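Local coordinates for outer surface protein (Bacillus cereus ATCC 14579, PDB 1X7F) that is of unknown function but probably acts as a 6-phospho-N-acetylmuramidase, hydrolysing 6-phosphorylated N-acetylmuramic acid glycosides from recycled cell wall, at residues L122-M134 / A152-K164. Residues are numbered along the deposited sequence; the frame is centred on the assembly and turned at random.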
# COMPACT_ATOMS: atom_id res chain seq x y z
N LEU A 122 12.81 7.72 14.68
CA LEU A 122 12.79 9.00 15.36
C LEU A 122 11.40 9.59 15.14
O LEU A 122 11.15 10.33 14.19
CB LEU A 122 13.89 9.93 14.85
CG LEU A 122 15.34 9.50 15.05
CD1 LEU A 122 16.26 10.59 14.56
CD2 LEU A 122 15.65 9.15 16.50
N ASP A 123 10.49 9.21 16.04
CA ASP A 123 9.09 9.63 16.02
C ASP A 123 8.98 11.17 16.11
O ASP A 123 8.19 11.80 15.39
CB ASP A 123 8.37 8.97 17.20
CG ASP A 123 6.87 9.16 17.16
OD1 ASP A 123 6.30 9.15 16.05
OD2 ASP A 123 6.19 9.32 18.20
N VAL A 124 9.78 11.75 16.99
CA VAL A 124 9.93 13.19 17.09
C VAL A 124 11.37 13.53 16.70
O VAL A 124 12.30 12.77 16.98
CB VAL A 124 9.55 13.72 18.52
CG1 VAL A 124 9.94 15.18 18.71
CG2 VAL A 124 8.06 13.53 18.78
N GLY A 125 11.54 14.67 16.02
CA GLY A 125 12.84 15.10 15.55
C GLY A 125 13.61 15.99 16.51
O GLY A 125 13.16 16.28 17.62
N PHE A 126 14.79 16.42 16.06
CA PHE A 126 15.64 17.31 16.83
C PHE A 126 15.97 18.52 15.96
O PHE A 126 15.10 19.00 15.22
CB PHE A 126 16.92 16.58 17.30
CG PHE A 126 16.66 15.20 17.85
CD1 PHE A 126 16.71 14.07 17.03
CD2 PHE A 126 16.34 15.02 19.20
CE1 PHE A 126 16.46 12.80 17.53
CE2 PHE A 126 16.09 13.74 19.71
CZ PHE A 126 16.15 12.63 18.88
N ASP A 127 17.21 19.01 16.03
CA ASP A 127 17.63 20.20 15.29
C ASP A 127 18.14 19.88 13.88
O ASP A 127 18.65 20.77 13.18
CB ASP A 127 18.70 20.95 16.08
CG ASP A 127 19.97 20.14 16.27
OD1 ASP A 127 21.05 20.75 16.45
OD2 ASP A 127 20.00 18.89 16.27
N GLY A 128 18.01 18.62 13.46
CA GLY A 128 18.53 18.17 12.18
C GLY A 128 19.98 17.71 12.24
O GLY A 128 20.36 16.75 11.57
N LEU A 129 20.78 18.40 13.05
CA LEU A 129 22.18 18.05 13.26
C LEU A 129 22.33 16.71 13.97
O LEU A 129 23.17 15.89 13.60
CB LEU A 129 22.91 19.16 14.03
CG LEU A 129 24.42 19.07 14.28
CD1 LEU A 129 25.22 19.03 12.97
CD2 LEU A 129 24.88 20.23 15.14
N THR A 130 21.50 16.48 15.00
CA THR A 130 21.53 15.23 15.77
C THR A 130 21.25 14.03 14.87
O THR A 130 21.95 13.02 14.95
CB THR A 130 20.52 15.29 16.95
OG1 THR A 130 20.81 16.42 17.77
CG2 THR A 130 20.72 14.12 17.89
N GLU A 131 20.21 14.15 14.04
CA GLU A 131 19.85 13.14 13.04
C GLU A 131 21.03 12.82 12.12
O GLU A 131 21.37 11.65 11.93
CB GLU A 131 18.66 13.62 12.20
CG GLU A 131 17.30 13.55 12.89
CD GLU A 131 16.97 14.79 13.71
OE1 GLU A 131 17.88 15.47 14.21
OE2 GLU A 131 15.77 15.08 13.87
N ALA A 132 21.64 13.87 11.58
CA ALA A 132 22.82 13.76 10.71
C ALA A 132 23.94 12.91 11.31
O ALA A 132 24.48 12.02 10.61
CB ALA A 132 23.35 15.15 10.35
N LYS A 133 24.28 13.19 12.60
CA LYS A 133 25.34 12.46 13.29
C LYS A 133 24.99 11.00 13.56
O LYS A 133 25.88 10.14 13.62
CB LYS A 133 25.73 13.15 14.60
CG LYS A 133 26.76 14.25 14.44
CD LYS A 133 26.21 15.61 14.84
CE LYS A 133 26.41 15.87 16.34
NZ LYS A 133 25.41 16.84 16.86
N MET A 134 23.70 10.73 13.72
CA MET A 134 23.22 9.37 13.97
C MET A 134 23.35 8.45 12.75
O MET A 134 23.51 7.23 12.90
CB MET A 134 21.77 9.39 14.47
CG MET A 134 21.63 9.89 15.90
SD MET A 134 19.91 10.20 16.35
CE MET A 134 19.34 8.53 16.71
N ALA A 152 10.48 21.19 5.73
CA ALA A 152 11.79 20.96 5.12
C ALA A 152 12.76 20.36 6.15
O ALA A 152 13.76 20.97 6.53
CB ALA A 152 12.34 22.26 4.54
N TYR A 153 12.42 19.15 6.58
CA TYR A 153 13.12 18.40 7.63
C TYR A 153 14.39 17.77 7.05
O TYR A 153 15.48 17.94 7.61
CB TYR A 153 12.17 17.34 8.20
CG TYR A 153 12.68 16.50 9.36
CD1 TYR A 153 12.30 15.16 9.47
CD2 TYR A 153 13.53 17.02 10.34
CE1 TYR A 153 12.75 14.36 10.52
CE2 TYR A 153 13.99 16.23 11.39
CZ TYR A 153 13.60 14.90 11.47
OH TYR A 153 14.02 14.09 12.49
N LEU A 154 14.23 17.08 5.92
CA LEU A 154 15.35 16.49 5.19
C LEU A 154 16.39 17.50 4.73
O LEU A 154 17.60 17.26 4.88
CB LEU A 154 14.84 15.68 3.99
CG LEU A 154 14.29 14.28 4.25
CD1 LEU A 154 13.60 13.73 3.00
CD2 LEU A 154 15.39 13.33 4.71
N GLU A 155 15.92 18.62 4.18
CA GLU A 155 16.78 19.72 3.70
C GLU A 155 17.70 20.21 4.80
O GLU A 155 18.84 20.61 4.55
CB GLU A 155 15.93 20.89 3.19
CG GLU A 155 14.77 20.50 2.26
CD GLU A 155 15.19 20.29 0.82
OE1 GLU A 155 16.25 20.82 0.41
OE2 GLU A 155 14.46 19.60 0.09
N ASN A 156 17.19 20.18 6.03
CA ASN A 156 17.92 20.56 7.23
C ASN A 156 18.98 19.50 7.59
O ASN A 156 20.17 19.83 7.70
CB ASN A 156 16.93 20.76 8.38
CG ASN A 156 17.55 21.38 9.61
OD1 ASN A 156 18.39 22.29 9.53
ND2 ASN A 156 17.13 20.91 10.78
N ILE A 157 18.54 18.25 7.72
CA ILE A 157 19.41 17.11 8.04
C ILE A 157 20.56 16.94 7.05
O ILE A 157 21.71 16.76 7.45
CB ILE A 157 18.58 15.79 8.15
CG1 ILE A 157 17.58 15.87 9.31
CG2 ILE A 157 19.49 14.57 8.31
CD1 ILE A 157 16.51 14.80 9.26
N LEU A 158 20.25 17.03 5.75
CA LEU A 158 21.25 16.84 4.70
C LEU A 158 22.18 18.04 4.49
O LEU A 158 23.22 17.91 3.82
CB LEU A 158 20.58 16.44 3.38
CG LEU A 158 19.71 15.17 3.41
CD1 LEU A 158 18.88 15.07 2.15
CD2 LEU A 158 20.54 13.92 3.61
N SER A 159 21.83 19.20 5.05
CA SER A 159 22.70 20.38 5.00
C SER A 159 23.89 20.22 5.93
O SER A 159 24.90 20.93 5.80
CB SER A 159 21.93 21.66 5.32
OG SER A 159 21.74 21.82 6.72
N HIS A 160 23.76 19.30 6.89
CA HIS A 160 24.89 18.86 7.71
C HIS A 160 25.56 17.66 7.03
O HIS A 160 24.99 17.08 6.11
CB HIS A 160 24.42 18.52 9.14
CG HIS A 160 23.55 19.56 9.76
ND1 HIS A 160 24.03 20.77 10.21
CD2 HIS A 160 22.21 19.58 10.00
CE1 HIS A 160 23.04 21.49 10.70
NE2 HIS A 160 21.92 20.79 10.59
N GLN A 161 26.76 17.30 7.46
CA GLN A 161 27.43 16.12 6.91
C GLN A 161 26.72 14.84 7.34
O GLN A 161 26.96 14.30 8.43
CB GLN A 161 28.92 16.10 7.27
CG GLN A 161 29.84 16.67 6.19
CD GLN A 161 29.73 18.18 5.99
OE1 GLN A 161 28.64 18.70 5.73
NE2 GLN A 161 30.85 18.87 6.11
N ALA A 162 25.83 14.37 6.46
CA ALA A 162 24.95 13.25 6.77
C ALA A 162 25.03 12.15 5.71
O ALA A 162 25.07 12.44 4.51
CB ALA A 162 23.52 13.73 6.92
N ASN A 163 25.04 10.90 6.17
CA ASN A 163 24.94 9.75 5.27
C ASN A 163 23.47 9.51 4.91
O ASN A 163 22.74 8.83 5.65
CB ASN A 163 25.55 8.49 5.91
CG ASN A 163 25.41 7.24 5.03
OD1 ASN A 163 25.02 7.34 3.86
ND2 ASN A 163 25.72 6.06 5.61
N LYS A 164 23.06 10.08 3.76
CA LYS A 164 21.70 9.93 3.23
C LYS A 164 21.28 8.46 3.11
O LYS A 164 20.10 8.12 3.27
CB LYS A 164 21.59 10.62 1.86
CG LYS A 164 20.16 11.02 1.48
CD LYS A 164 19.79 10.58 0.06
CE LYS A 164 20.24 11.58 -1.01
NZ LYS A 164 19.50 11.34 -2.28
O HOH W 1 11.84 12.10 12.66
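Tyr153 meets the carboxylate of Glu131 edge-on: its OH donates to Glu131 OE2, which lies near the ring plane, while carboxylate and ring are turned 71° apart. The OH to OE2 separation of 2.4 Å is very short and its value doubtful at 2.30 Å resolution. With CG anti to the backbone N (chi1 -177°), the Tyr153 side chain reaches across to this acid. Ile157 CD1 sits 3.5 Å above one face of the phenol, towards its rim, and also packs on Glu131 CB. Farther along, Ala132 CB fits against Ala162 CB at 3.7 Å, and Leu129 CD1 lies over one face of His160, a CH-pi contact 3.8 Å from the ring centroid. Gly128, the N-cap of helix 129-134, comes within 4.4 Å of Ile157 between CA atoms. Beside it, Asn156 ND2 donates to Asp127 O at 2.8 Å from above the carbonyl plane, bent to 140° at the hydrogen.

In the second shell, Phe126 N donates to Glu131 OE2 on its syn side, tilted from the carboxylate plane, at 2.7 Å. Tyr153 and Ile157 also rest on Leu145 of strand 142-146, placing the contact between successive helices outside the parallel barrel, as expected of the TIM-barrel-like domain of this family. Phe126 N and the phenol OH both turn toward Glu131 OE2, tying the acid to the preceding turn and helix 153-157 and fixing its rotation.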